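Local coordinates for protein YibA (Escherichia coli, PDB 1OYZ) that is of unknown function, an all-helical HEAT-repeat protein for which an oxidoreductase activity has been suggested only tentatively, at residues L201-N205 with E206-I210; I214-Y218 with R219-R223; L225-L228 with C229-K233; V256-T259 with M260-F264. All blocks are in the same frame, centred on the assembly; numbering follows the deposited sequence.

Contact 1. Residues L201-N205 with E206-I210; sequences LQDKN and EEVRI
The N-terminal cap of helix 206-218 is built by N205, whose side chain folds over the backbone NH groups of E207 and V208. A chi1 near 180° (-174°) swings the N205 amide beside its own carbonyl carbon, its oxygen toward the first turn. N205 OD1 accepts from V208 N at 3.2 Å, the donor standing above the carbonyl plane, and more weakly from E207 N at 2.7 Å, where the N-H points well off the oxygen. The backbone of the same residue starts the regular ladder: R209 N bonds to N205 O at 3.1 Å. Two residues before the cap, D203 fixes N205 itself, since D203 OD1 uses its anti lone pair to accept from N205 N at 2.7 Å, an Asx turn. The other carboxylate oxygen, D203 OD2, lies 3.4 Å from V208 CG1, and the two side chains cross at about a right angle; its charge is met by a salt bridge to R176 of helix 173-186. R209 returns to the loop from the helix. A bend at chi3 (62°) brings R209 NE to within 3.2 Å of L201 O, which sits at the guanidinium edge, almost exactly in its plane. This bond fixes the flat group on one side, while R209 NH2 reaches E231 of helix 225-232. Asparagine cap, preceding Asx turn and returning arginine together make a tight connection between helices 191-200 and 206-218, an Asn N-cap closing a helix-to-helix turn, consistent with a HEAT-like alpha-solenoid.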
# COMPACT_ATOMS: atom_id res chain seq x y z
N LEU A 201 19.40 4.17 -3.47
CA LEU A 201 20.37 3.10 -3.31
C LEU A 201 21.06 3.28 -1.98
O LEU A 201 21.51 2.32 -1.38
CB LEU A 201 21.39 3.11 -4.43
CG LEU A 201 20.70 2.70 -5.72
CD1 LEU A 201 21.73 2.62 -6.87
CD2 LEU A 201 20.02 1.35 -5.51
N GLN A 202 21.12 4.52 -1.50
CA GLN A 202 21.73 4.80 -0.18
C GLN A 202 20.70 4.95 0.96
O GLN A 202 21.06 5.40 2.05
CB GLN A 202 22.56 6.10 -0.21
CG GLN A 202 23.31 6.37 -1.53
CD GLN A 202 24.38 5.34 -1.80
OE1 GLN A 202 24.79 5.14 -2.95
NE2 GLN A 202 24.83 4.68 -0.75
N ASP A 203 19.43 4.61 0.72
CA ASP A 203 18.40 4.73 1.78
C ASP A 203 18.74 3.86 3.00
O ASP A 203 19.29 2.77 2.86
CB ASP A 203 17.03 4.32 1.24
CG ASP A 203 15.88 4.86 2.09
OD1 ASP A 203 15.71 4.43 3.26
OD2 ASP A 203 15.15 5.73 1.56
N LYS A 204 18.40 4.34 4.19
CA LYS A 204 18.67 3.56 5.39
C LYS A 204 17.75 2.36 5.51
O LYS A 204 18.01 1.44 6.28
CB LYS A 204 18.46 4.42 6.62
CG LYS A 204 17.00 4.81 6.79
CD LYS A 204 16.74 5.59 8.08
CE LYS A 204 17.42 6.95 8.10
NZ LYS A 204 16.95 7.76 9.26
N ASN A 205 16.66 2.38 4.77
CA ASN A 205 15.66 1.33 4.83
C ASN A 205 15.90 0.26 3.77
O ASN A 205 15.72 0.53 2.59
CB ASN A 205 14.27 1.94 4.63
CG ASN A 205 13.16 0.94 4.82
OD1 ASN A 205 13.22 -0.17 4.30
ND2 ASN A 205 12.14 1.33 5.55
N GLU A 206 16.31 -0.94 4.21
CA GLU A 206 16.59 -2.08 3.31
C GLU A 206 15.47 -2.31 2.31
O GLU A 206 15.72 -2.57 1.13
CB GLU A 206 16.78 -3.39 4.10
CG GLU A 206 15.53 -3.82 4.92
CD GLU A 206 15.22 -5.38 5.00
OE1 GLU A 206 15.16 -6.07 3.95
OE2 GLU A 206 15.00 -5.88 6.12
N GLU A 207 14.23 -2.22 2.78
CA GLU A 207 13.10 -2.44 1.89
C GLU A 207 13.06 -1.44 0.75
O GLU A 207 12.68 -1.77 -0.37
CB GLU A 207 11.78 -2.37 2.66
CG GLU A 207 11.53 -3.55 3.58
CD GLU A 207 10.17 -3.48 4.29
OE1 GLU A 207 9.14 -3.24 3.62
OE2 GLU A 207 10.15 -3.68 5.51
N VAL A 208 13.42 -0.20 1.06
CA VAL A 208 13.43 0.85 0.04
C VAL A 208 14.59 0.59 -0.96
O VAL A 208 14.40 0.70 -2.16
CB VAL A 208 13.57 2.30 0.69
CG1 VAL A 208 13.73 3.34 -0.40
CG2 VAL A 208 12.31 2.63 1.51
N ARG A 209 15.76 0.23 -0.46
CA ARG A 209 16.90 -0.03 -1.35
C ARG A 209 16.55 -1.12 -2.33
O ARG A 209 16.91 -1.07 -3.52
CB ARG A 209 18.12 -0.47 -0.55
CG ARG A 209 18.80 0.60 0.28
CD ARG A 209 20.03 -0.00 1.00
NE ARG A 209 21.00 -0.49 0.04
CZ ARG A 209 21.47 -1.74 -0.05
NH1 ARG A 209 21.06 -2.69 0.78
NH2 ARG A 209 22.36 -2.03 -0.99
N ILE A 210 15.83 -2.13 -1.85
CA ILE A 210 15.43 -3.22 -2.75
C ILE A 210 14.53 -2.75 -3.86
O ILE A 210 14.75 -3.11 -5.02
CB ILE A 210 14.76 -4.38 -1.97
CG1 ILE A 210 15.85 -5.17 -1.22
CG2 ILE A 210 13.99 -5.28 -2.92
CD1 ILE A 210 15.31 -6.02 -0.06

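Contact 2. Residues I214-Y218 with R219-R223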
# COMPACT_ATOMS: atom_id res chain seq x y z
N ILE A 214 15.36 -2.89 -7.88
CA ILE A 214 14.57 -3.54 -8.93
C ILE A 214 14.07 -2.48 -9.90
O ILE A 214 14.02 -2.69 -11.11
CB ILE A 214 13.37 -4.39 -8.35
CG1 ILE A 214 12.09 -3.61 -8.40
CG2 ILE A 214 13.62 -4.83 -6.91
CD1 ILE A 214 11.27 -4.01 -9.58
N GLY A 215 13.72 -1.31 -9.37
CA GLY A 215 13.25 -0.25 -10.25
C GLY A 215 14.32 0.19 -11.25
O GLY A 215 14.05 0.33 -12.45
N LEU A 216 15.54 0.40 -10.76
CA LEU A 216 16.59 0.84 -11.67
C LEU A 216 16.94 -0.27 -12.64
O LEU A 216 17.15 -0.01 -13.82
CB LEU A 216 17.83 1.30 -10.89
CG LEU A 216 17.58 2.66 -10.22
CD1 LEU A 216 18.64 3.00 -9.20
CD2 LEU A 216 17.51 3.72 -11.30
N SER A 217 16.98 -1.51 -12.18
CA SER A 217 17.33 -2.58 -13.11
C SER A 217 16.28 -2.76 -14.23
O SER A 217 16.63 -2.92 -15.39
CB SER A 217 17.56 -3.89 -12.35
OG SER A 217 18.42 -3.69 -11.26
N TYR A 218 14.99 -2.75 -13.90
CA TYR A 218 14.01 -2.90 -14.96
C TYR A 218 14.18 -1.78 -15.99
O TYR A 218 14.01 -1.99 -17.19
CB TYR A 218 12.58 -2.92 -14.38
CG TYR A 218 12.18 -4.30 -13.89
CD1 TYR A 218 12.85 -4.91 -12.81
CD2 TYR A 218 11.18 -5.03 -14.55
CE1 TYR A 218 12.53 -6.22 -12.40
CE2 TYR A 218 10.86 -6.34 -14.14
CZ TYR A 218 11.53 -6.93 -13.07
OH TYR A 218 11.23 -8.22 -12.70
N ARG A 219 14.55 -0.60 -15.51
CA ARG A 219 14.79 0.56 -16.36
C ARG A 219 16.15 0.47 -17.08
O ARG A 219 16.51 1.40 -17.81
CB ARG A 219 14.76 1.85 -15.53
CG ARG A 219 13.58 1.98 -14.55
CD ARG A 219 12.32 2.40 -15.26
NE ARG A 219 11.10 2.10 -14.50
CZ ARG A 219 10.79 2.58 -13.29
NH1 ARG A 219 11.63 3.40 -12.67
NH2 ARG A 219 9.64 2.24 -12.72
N LYS A 220 16.94 -0.59 -16.85
CA LYS A 220 18.24 -0.73 -17.52
C LYS A 220 19.21 0.45 -17.24
O LYS A 220 20.01 0.83 -18.10
CB LYS A 220 18.01 -0.81 -19.04
CG LYS A 220 16.89 -1.77 -19.46
CD LYS A 220 17.42 -3.18 -19.73
CE LYS A 220 16.30 -4.21 -19.93
NZ LYS A 220 15.57 -4.49 -18.64
N ASP A 221 19.12 1.02 -16.06
CA ASP A 221 19.96 2.15 -15.68
C ASP A 221 21.22 1.63 -14.98
O ASP A 221 21.17 1.15 -13.85
CB ASP A 221 19.12 3.07 -14.78
CG ASP A 221 19.77 4.42 -14.53
OD1 ASP A 221 19.01 5.42 -14.49
OD2 ASP A 221 21.00 4.47 -14.34
N LYS A 222 22.35 1.75 -15.66
CA LYS A 222 23.60 1.25 -15.14
C LYS A 222 24.11 1.87 -13.86
O LYS A 222 25.06 1.37 -13.27
CB LYS A 222 24.64 1.27 -16.27
CG LYS A 222 24.32 0.16 -17.27
CD LYS A 222 24.83 0.40 -18.69
CE LYS A 222 24.62 -0.86 -19.53
NZ LYS A 222 25.02 -0.63 -20.92
N ARG A 223 23.49 2.94 -13.40
CA ARG A 223 23.97 3.48 -12.13
C ARG A 223 23.69 2.50 -10.97
O ARG A 223 24.18 2.69 -9.86
CB ARG A 223 23.38 4.86 -11.86
CG ARG A 223 23.97 5.92 -12.80
CD ARG A 223 22.91 6.53 -13.67
NE ARG A 223 22.03 7.40 -12.90
CZ ARG A 223 20.85 7.84 -13.32
NH1 ARG A 223 20.38 7.47 -14.50
NH2 ARG A 223 20.14 8.66 -12.56
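A helix C-terminus is closed here: at the end of helix 206-218, the backbones of L216 and S217 are capped by K220 and D221 from the loop that leads to helix 225-232. K220 takes a left-handed conformation (phi 59°), which turns the chain back over the last turn. D221 N then gives an almost straight bond (175°) to L216 O at 3.2 Å, and K220 N reaches S217 O at 2.8 Å. The side chains of L216 and D221 run side by side in the same direction, L216 CD2 lying 3.9 Å from D221 CB. The ammonium of K220 also curls back, its chain bent at chi2 and chi4, to place K220 NZ 3.3 Å from Y218 O; its other partner is E247 O on helix 239-248. R219 bends at chi2 and packs its side chain on I183 and N184 of helix 173-186 and on I193 of helix 191-200; its approach to G215 O is too close in the model to be relied on. Replacing R219 by an alanine would probably open a gap against I183, N184 and I193, which the R219 side chain touches. Further on, D221 OD1 makes a salt bridge with R223 NH1, modelled at 2.5 Å, a length so short that it is doubtful, and R223 NH2 continues to D195, so the loop is tied to helix 191-200, one helix further back than 206-218. Positive phi at K220 with paired bonds back into the final turn is the hallmark of a Schellman motif.

Contact 3. Residues L225-L228 with C229-K233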
# COMPACT_ATOMS: atom_id res chain seq x y z
N LEU A 225 24.63 -0.70 -11.04
CA LEU A 225 25.71 -1.70 -11.05
C LEU A 225 26.54 -1.92 -9.80
O LEU A 225 26.69 -3.05 -9.30
CB LEU A 225 26.69 -1.41 -12.19
CG LEU A 225 26.48 -2.20 -13.47
CD1 LEU A 225 26.34 -3.69 -13.16
CD2 LEU A 225 25.23 -1.68 -14.16
N SER A 226 27.12 -0.84 -9.30
CA SER A 226 27.97 -0.98 -8.12
C SER A 226 27.26 -1.63 -6.91
O SER A 226 27.78 -2.57 -6.31
CB SER A 226 28.53 0.39 -7.73
OG SER A 226 29.63 0.22 -6.86
N VAL A 227 26.09 -1.14 -6.56
CA VAL A 227 25.38 -1.70 -5.41
C VAL A 227 24.92 -3.11 -5.74
O VAL A 227 25.00 -4.02 -4.92
CB VAL A 227 24.16 -0.80 -5.01
CG1 VAL A 227 23.40 -0.41 -6.26
CG2 VAL A 227 23.23 -1.54 -4.05
N LEU A 228 24.47 -3.30 -6.96
CA LEU A 228 24.02 -4.61 -7.36
C LEU A 228 25.16 -5.62 -7.14
O LEU A 228 24.98 -6.67 -6.51
CB LEU A 228 23.58 -4.57 -8.82
CG LEU A 228 22.62 -5.66 -9.31
CD1 LEU A 228 21.48 -5.86 -8.31
CD2 LEU A 228 22.09 -5.28 -10.68
N CYS A 229 26.35 -5.28 -7.64
CA CYS A 229 27.54 -6.13 -7.47
C CYS A 229 27.75 -6.47 -5.99
O CYS A 229 27.99 -7.64 -5.64
CB CYS A 229 28.79 -5.42 -8.01
SG CYS A 229 30.37 -6.21 -7.58
N ASP A 230 27.66 -5.47 -5.12
CA ASP A 230 27.87 -5.73 -3.70
C ASP A 230 26.85 -6.71 -3.10
O ASP A 230 27.21 -7.53 -2.27
CB ASP A 230 27.80 -4.45 -2.88
CG ASP A 230 28.89 -3.48 -3.24
OD1 ASP A 230 28.80 -2.31 -2.78
OD2 ASP A 230 29.84 -3.87 -3.96
N GLU A 231 25.60 -6.57 -3.51
CA GLU A 231 24.53 -7.40 -2.99
C GLU A 231 24.68 -8.84 -3.44
O GLU A 231 24.41 -9.76 -2.67
CB GLU A 231 23.18 -6.85 -3.45
CG GLU A 231 22.84 -5.57 -2.76
CD GLU A 231 22.68 -5.76 -1.27
OE1 GLU A 231 23.05 -4.85 -0.51
OE2 GLU A 231 22.20 -6.84 -0.86
N LEU A 232 25.10 -9.03 -4.69
CA LEU A 232 25.26 -10.40 -5.15
C LEU A 232 26.42 -11.09 -4.47
O LEU A 232 26.49 -12.31 -4.50
CB LEU A 232 25.43 -10.44 -6.68
CG LEU A 232 24.23 -10.00 -7.52
CD1 LEU A 232 24.68 -9.59 -8.93
CD2 LEU A 232 23.20 -11.14 -7.58
N LYS A 233 27.32 -10.36 -3.82
CA LYS A 233 28.46 -11.03 -3.19
C LYS A 233 28.22 -11.45 -1.75
O LYS A 233 29.09 -12.05 -1.11
CB LYS A 233 29.72 -10.16 -3.28
CG LYS A 233 30.19 -9.95 -4.70
CD LYS A 233 31.46 -9.13 -4.73
CE LYS A 233 32.11 -9.13 -6.11
NZ LYS A 233 33.50 -8.58 -6.01
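E231 and V227 meet because CG of the glutamate stands beside its own backbone N (chi1 -71°), on the side facing the preceding turn; E231 CG thereby comes 3.4 Å from V227 O and 4.2 Å from V227 CG2. The chain then bends at chi2, carrying the carboxylate off to K234 and R209. One residue further, the L228 branch lies beside its own carbonyl carbon (chi1 -159°) while L232 holds CG next to its backbone N, and the contact is a loose apolar one: the L228 branch point CG lies 4.5 Å from the L232 methyl CD1. These pairs are spaced four residues apart along helix 225-232, one of the short helices whose succession is consistent with a HEAT-like alpha-solenoid. Its L228 packs on I213 and S217 of helix 206-218 and on L248 of helix 239-248. The backbone is regular beneath them: C229 N bonds to L225 O at 2.8 Å, E231 N to V227 O at 3.0 Å and L232 N to L228 O at 3.0 Å. On another flank D230 N bonds to S226 O at 3.1 Å, an oxygen to which the D230 carboxylate, itself an acceptor, makes no bond.

Contact 4. Residues V256-T259 with M260-F264; sequences VLDT and MLYKF
M260, modelled as selenomethionine, runs back along V256 and L257 in the last turns of helix 254-261, in a C-terminal region consistent with a HEAT-like alpha-solenoid. Its CB rests 3.4 Å from L257 O. M260 CG lies close to V256 O, the same oxygen that accepts the backbone bond from M260 N. The selenium comes next, passing V256 O and approaching L257 CD2, and there a chi3 of -112° turns the methyl back toward the start of the helix. M260 CE meets V256 O at 3.0 Å and two branched side chains, V256 CG2 at 3.4 Å and L257 CD2 at 3.3 Å; all are unusually close, so the exact place of this methyl is doubtful. Beyond this pair, L257 packs on I274 and L277, and M260 on I270, all of helix 268-277. L261 covers the next strip of that interface: its CB lies close to D258 O, its CD1 lies 3.8 Å from D258 OD2, and the side chain touches T271. An alanine here would keep the contact at CB but would probably open a gap facing T271 and leave the D258 carboxylate without the methyl beside it. As the helix unwinds, Y262 presents its ring edge to the backbone, Y262 CD1 being 3.3 Å from D258 O, while T259 O lies at that edge in the ring plane. The carboxylate of D258 is turned steeply against this ring, with the planes 75° apart. M260 O accepts two backbone bonds, from K263 N at 2.8 Å and from F264 N at 3.1 Å.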
# COMPACT_ATOMS: atom_id res chain seq x y z
N VAL A 256 30.21 -12.95 -11.85
CA VAL A 256 29.75 -13.17 -10.50
C VAL A 256 28.58 -14.14 -10.46
O VAL A 256 28.46 -14.94 -9.54
CB VAL A 256 29.32 -11.85 -9.82
CG1 VAL A 256 30.51 -10.93 -9.69
CG2 VAL A 256 28.23 -11.17 -10.64
N LEU A 257 27.69 -14.06 -11.45
CA LEU A 257 26.54 -14.96 -11.49
C LEU A 257 27.08 -16.37 -11.67
O LEU A 257 26.69 -17.30 -10.95
CB LEU A 257 25.59 -14.60 -12.64
CG LEU A 257 24.76 -13.31 -12.49
CD1 LEU A 257 23.96 -13.08 -13.76
CD2 LEU A 257 23.83 -13.36 -11.27
N ASP A 258 28.00 -16.52 -12.60
CA ASP A 258 28.57 -17.83 -12.85
C ASP A 258 29.11 -18.41 -11.54
O ASP A 258 28.83 -19.55 -11.18
CB ASP A 258 29.68 -17.70 -13.89
CG ASP A 258 30.26 -19.03 -14.27
OD1 ASP A 258 31.43 -19.28 -13.92
OD2 ASP A 258 29.51 -19.82 -14.89
N THR A 259 29.89 -17.60 -10.82
CA THR A 259 30.46 -17.98 -9.54
C THR A 259 29.41 -18.46 -8.52
O THR A 259 29.65 -19.40 -7.74
CB THR A 259 31.18 -16.77 -8.89
OG1 THR A 259 32.36 -16.46 -9.64
CG2 THR A 259 31.57 -17.07 -7.47
N MSE A 260 28.26 -17.79 -8.51
CA MSE A 260 27.17 -18.09 -7.57
C MSE A 260 26.52 -19.44 -7.85
O MSE A 260 26.00 -20.09 -6.92
CB MSE A 260 26.12 -16.98 -7.63
CG MSE A 260 26.69 -15.62 -7.24
SE MSE A 260 25.36 -14.23 -7.47
CE MSE A 260 26.12 -13.23 -8.95
N LEU A 261 26.55 -19.85 -9.11
CA LEU A 261 26.01 -21.15 -9.50
C LEU A 261 26.58 -22.25 -8.58
O LEU A 261 25.86 -23.15 -8.16
CB LEU A 261 26.37 -21.46 -10.97
CG LEU A 261 25.61 -20.77 -12.12
CD1 LEU A 261 26.22 -21.13 -13.48
CD2 LEU A 261 24.13 -21.19 -12.09
N TYR A 262 27.87 -22.15 -8.26
CA TYR A 262 28.50 -23.17 -7.42
C TYR A 262 28.42 -22.86 -5.94
O TYR A 262 28.86 -23.64 -5.10
CB TYR A 262 29.98 -23.32 -7.81
CG TYR A 262 30.20 -23.46 -9.30
CD1 TYR A 262 30.23 -22.34 -10.13
CD2 TYR A 262 30.33 -24.73 -9.89
CE1 TYR A 262 30.37 -22.46 -11.51
CE2 TYR A 262 30.48 -24.86 -11.27
CZ TYR A 262 30.49 -23.73 -12.08
OH TYR A 262 30.60 -23.86 -13.44
N LYS A 263 27.83 -21.71 -5.63
CA LYS A 263 27.70 -21.24 -4.26
C LYS A 263 26.38 -21.57 -3.57
O LYS A 263 26.35 -21.78 -2.37
CB LYS A 263 27.95 -19.72 -4.24
CG LYS A 263 28.02 -19.08 -2.87
CD LYS A 263 28.36 -17.59 -2.96
CE LYS A 263 28.48 -16.97 -1.57
NZ LYS A 263 28.99 -15.56 -1.58
N PHE A 264 25.30 -21.62 -4.33
CA PHE A 264 23.97 -21.89 -3.75
C PHE A 264 23.40 -23.22 -4.25
O PHE A 264 23.41 -23.50 -5.45
CB PHE A 264 23.04 -20.73 -4.12
CG PHE A 264 23.50 -19.39 -3.58
CD1 PHE A 264 23.09 -18.95 -2.32
CD2 PHE A 264 24.36 -18.59 -4.32
CE1 PHE A 264 23.54 -17.73 -1.81
CE2 PHE A 264 24.82 -17.38 -3.82
CZ PHE A 264 24.41 -16.94 -2.56

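In the fold
The four contacts follow in series along the C-terminal part of the chain, whose run of helices is consistent with a HEAT-like alpha-solenoid. Contacts 1 and 2 mark the start and end of helix 206-218, with centres 15 Å apart, and meet where L201 CD1 packs on L216 CD1 at 3.9 Å. Contact 3, on helix 225-232, touches all the others: R209 NH2 bridges to E231 OE1 at 2.9 Å from contact 1, S217 lies against L228 from contact 2, and L232 CB meets M260 CE of contact 4 at 3.7 Å. Contact 4, on helix 254-261, stays about 11 Å from contact 2 and 14 Å from contact 1 at the nearest atoms. Helix 225-232 thus lies between helices 206-218 and 254-261, touching both.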